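Local structure of integral membrane indolylacetylinositol arabinosyltransferase EmbB (7BVC) at residues 306-311 with 1010-1015. The protein probably transfers arabinose units to build the arabinan of cell-wall arabinogalactan, working as an integral membrane glycosyltransferase. Numbering follows the deposited sequence.
Sequences FRWFGS and DTWQDG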
loop_
_atom_site.group_PDB
_atom_site.type_symbol
_atom_site.label_atom_id
_atom_site.label_comp_id
_atom_site.label_asym_id
_atom_site.label_seq_id
_atom_site.Cartn_x
_atom_site.Cartn_y
_atom_site.Cartn_z
ATOM N N PHE B 306 0.378 1.132 -25.791
ATOM C CA PHE B 306 -0.095 0.027 -24.969
ATOM C C PHE B 306 -1.389 0.314 -24.218
ATOM O O PHE B 306 -1.891 -0.581 -23.534
ATOM C CB PHE B 306 0.989 -0.372 -23.961
ATOM C CG PHE B 306 2.267 -0.834 -24.596
ATOM C CD1 PHE B 306 2.407 -2.137 -25.030
ATOM C CD2 PHE B 306 3.329 0.035 -24.753
ATOM C CE1 PHE B 306 3.579 -2.562 -25.613
ATOM C CE2 PHE B 306 4.504 -0.386 -25.333
ATOM C CZ PHE B 306 4.629 -1.686 -25.762
ATOM N N ARG B 307 -1.950 1.515 -24.323
ATOM C CA ARG B 307 -3.065 1.857 -23.452
ATOM C C ARG B 307 -3.795 3.073 -24.005
ATOM O O ARG B 307 -3.286 3.786 -24.873
ATOM C CB ARG B 307 -2.569 2.115 -22.024
ATOM C CG ARG B 307 -3.621 2.083 -20.931
ATOM C CD ARG B 307 -2.969 2.333 -19.585
ATOM N NE ARG B 307 -3.927 2.675 -18.539
ATOM C CZ ARG B 307 -4.416 1.807 -17.662
ATOM N NH1 ARG B 307 -5.280 2.206 -16.743
ATOM N NH2 ARG B 307 -4.040 0.539 -17.703
ATOM N N TRP B 308 -5.016 3.276 -23.501
ATOM C CA TRP B 308 -5.796 4.499 -23.709
ATOM C C TRP B 308 -6.280 4.649 -25.151
ATOM O O TRP B 308 -6.248 5.742 -25.715
ATOM C CB TRP B 308 -5.012 5.736 -23.270
ATOM C CG TRP B 308 -4.865 5.827 -21.791
ATOM C CD1 TRP B 308 -5.852 5.689 -20.864
ATOM C CD2 TRP B 308 -3.657 6.055 -21.060
ATOM N NE1 TRP B 308 -5.338 5.826 -19.601
ATOM C CE2 TRP B 308 -3.990 6.051 -19.695
ATOM C CE3 TRP B 308 -2.327 6.266 -21.429
ATOM C CZ2 TRP B 308 -3.043 6.251 -18.697
ATOM C CZ3 TRP B 308 -1.389 6.462 -20.439
ATOM C CH2 TRP B 308 -1.751 6.454 -19.088
ATOM N N PHE B 309 -6.734 3.545 -25.745
ATOM C CA PHE B 309 -7.452 3.558 -27.021
ATOM C C PHE B 309 -6.660 4.241 -28.132
ATOM O O PHE B 309 -7.241 4.822 -29.051
ATOM C CB PHE B 309 -8.826 4.214 -26.872
ATOM C CG PHE B 309 -9.748 3.478 -25.945
ATOM C CD1 PHE B 309 -10.524 2.433 -26.408
ATOM C CD2 PHE B 309 -9.833 3.828 -24.612
ATOM C CE1 PHE B 309 -11.369 1.756 -25.559
ATOM C CE2 PHE B 309 -10.677 3.151 -23.761
ATOM C CZ PHE B 309 -11.444 2.115 -24.235
ATOM N N GLY B 310 -5.336 4.181 -28.060
ATOM C CA GLY B 310 -4.514 4.786 -29.090
ATOM C C GLY B 310 -4.548 6.298 -29.109
ATOM O O GLY B 310 -4.678 6.898 -30.183
ATOM N N SER B 311 -4.433 6.932 -27.945
ATOM C CA SER B 311 -4.384 8.380 -27.809
ATOM C C SER B 311 -2.941 8.846 -27.679
ATOM O O SER B 311 -2.138 8.188 -27.013
ATOM C CB SER B 311 -5.180 8.836 -26.587
ATOM O OG SER B 311 -4.420 8.684 -25.403
ATOM N N ASP B 1010 -0.454 -7.573 -17.494
ATOM C CA ASP B 1010 -1.769 -8.069 -17.872
ATOM C C ASP B 1010 -2.887 -7.159 -17.390
ATOM O O ASP B 1010 -4.006 -7.251 -17.901
ATOM C CB ASP B 1010 -1.982 -9.483 -17.328
ATOM C CG ASP B 1010 -1.536 -10.557 -18.299
ATOM O OD1 ASP B 1010 -0.967 -10.208 -19.357
ATOM O OD2 ASP B 1010 -1.756 -11.751 -18.008
ATOM N N THR B 1011 -2.607 -6.287 -16.422
ATOM C CA THR B 1011 -3.574 -5.308 -15.951
ATOM C C THR B 1011 -3.384 -3.936 -16.581
ATOM O O THR B 1011 -4.336 -3.151 -16.617
ATOM C CB THR B 1011 -3.494 -5.169 -14.428
ATOM O OG1 THR B 1011 -2.197 -4.687 -14.060
ATOM C CG2 THR B 1011 -3.731 -6.512 -13.764
ATOM N N TRP B 1012 -2.181 -3.631 -17.069
ATOM C CA TRP B 1012 -1.947 -2.366 -17.752
ATOM C C TRP B 1012 -2.511 -2.394 -19.167
ATOM O O TRP B 1012 -3.211 -1.465 -19.584
ATOM C CB TRP B 1012 -0.449 -2.055 -17.773
ATOM C CG TRP B 1012 -0.107 -0.708 -18.325
ATOM C CD1 TRP B 1012 0.270 -0.419 -19.601
ATOM C CD2 TRP B 1012 -0.100 0.534 -17.613
ATOM N NE1 TRP B 1012 0.506 0.926 -19.731
ATOM C CE2 TRP B 1012 0.285 1.534 -18.524
ATOM C CE3 TRP B 1012 -0.387 0.898 -16.295
ATOM C CZ2 TRP B 1012 0.393 2.872 -18.160
ATOM C CZ3 TRP B 1012 -0.278 2.226 -15.936
ATOM C CH2 TRP B 1012 0.107 3.198 -16.864
ATOM N N GLN B 1013 -2.219 -3.450 -19.918
ATOM C CA GLN B 1013 -2.740 -3.604 -21.275
ATOM C C GLN B 1013 -4.046 -4.392 -21.284
ATOM O O GLN B 1013 -4.195 -5.369 -22.013
ATOM C CB GLN B 1013 -1.700 -4.280 -22.156
ATOM C CG GLN B 1013 -0.277 -3.834 -21.906
ATOM C CD GLN B 1013 0.729 -4.735 -22.583
ATOM O OE1 GLN B 1013 0.364 -5.645 -23.324
ATOM N NE2 GLN B 1013 2.007 -4.487 -22.333
ATOM N N ASP B 1014 -5.010 -3.969 -20.477
ATOM C CA ASP B 1014 -6.286 -4.659 -20.413
ATOM C C ASP B 1014 -7.243 -4.105 -21.461
ATOM O O ASP B 1014 -7.139 -2.951 -21.881
ATOM C CB ASP B 1014 -6.898 -4.531 -19.018
ATOM C CG ASP B 1014 -8.026 -5.514 -18.786
ATOM O OD1 ASP B 1014 -8.269 -6.363 -19.669
ATOM O OD2 ASP B 1014 -8.670 -5.438 -17.718
ATOM N N GLY B 1015 -8.182 -4.947 -21.891
ATOM C CA GLY B 1015 -9.132 -4.530 -22.906
ATOM C C GLY B 1015 -10.109 -3.467 -22.449
ATOM O O GLY B 1015 -10.658 -2.746 -23.288
#
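A buried cation-pi contact between Arg-307 and Trp-1012 joins two loops almost 700 residues apart, one between helices 296-299 and 320-326, the other following helix 1002-1009. The arginine chain runs extended from CG to NE and crosses the indole at about a right angle. Arg-307 CZ stands over the face of the six-membered ring of Trp-1012, 4.4 Å from its centroid. Guanidinium and indole planes are tilted 32° apart. Nearer the backbone, Arg-307 CD lies over the same face, 3.5 Å from Trp-1012 CE2, and makes a CH-pi contact with the five-membered ring. The guanidinium also holds the backbone of the residue whose ring it covers: Arg-307 NH2 donates to Trp-1012 O (2.9 Å), in the carbonyl plane and on a lone pair, although the N-H...O angle of 134° makes the bond bent. Trp-1012 CG stands anti to its own N (chi1 -174°), beside the carbonyl carbon, which brings ring and carbonyl O to the same guanidinium. The first loop belongs to the arabinan-synthesis family region, of GT-C kind, and the second to the EmbC C-terminal domain, whose family relationship suggests a galactose-binding-like fold; Trp-1012 lines the pocket occupied by ethambutol, which touches it. Trp-972, another residue of that pocket, packs edge-to-face with the same indole. Trp-308 flanks the arginine: Arg-307 NE lies 3.4 Å above the Trp-308 ring plane, offset toward the rim. Trp-308 CH2 comes within 4.3 Å of Trp-1012 CZ2, the two six-membered rings meeting obliquely. At the indole edge, Phe-306 CB approaches Trp-1012 CD1 at 4.4 Å. The Phe-306 ring lies alongside the Gln-1013 side chain, pointing the same way, and meets Tyr-288 of the ethambutol pocket.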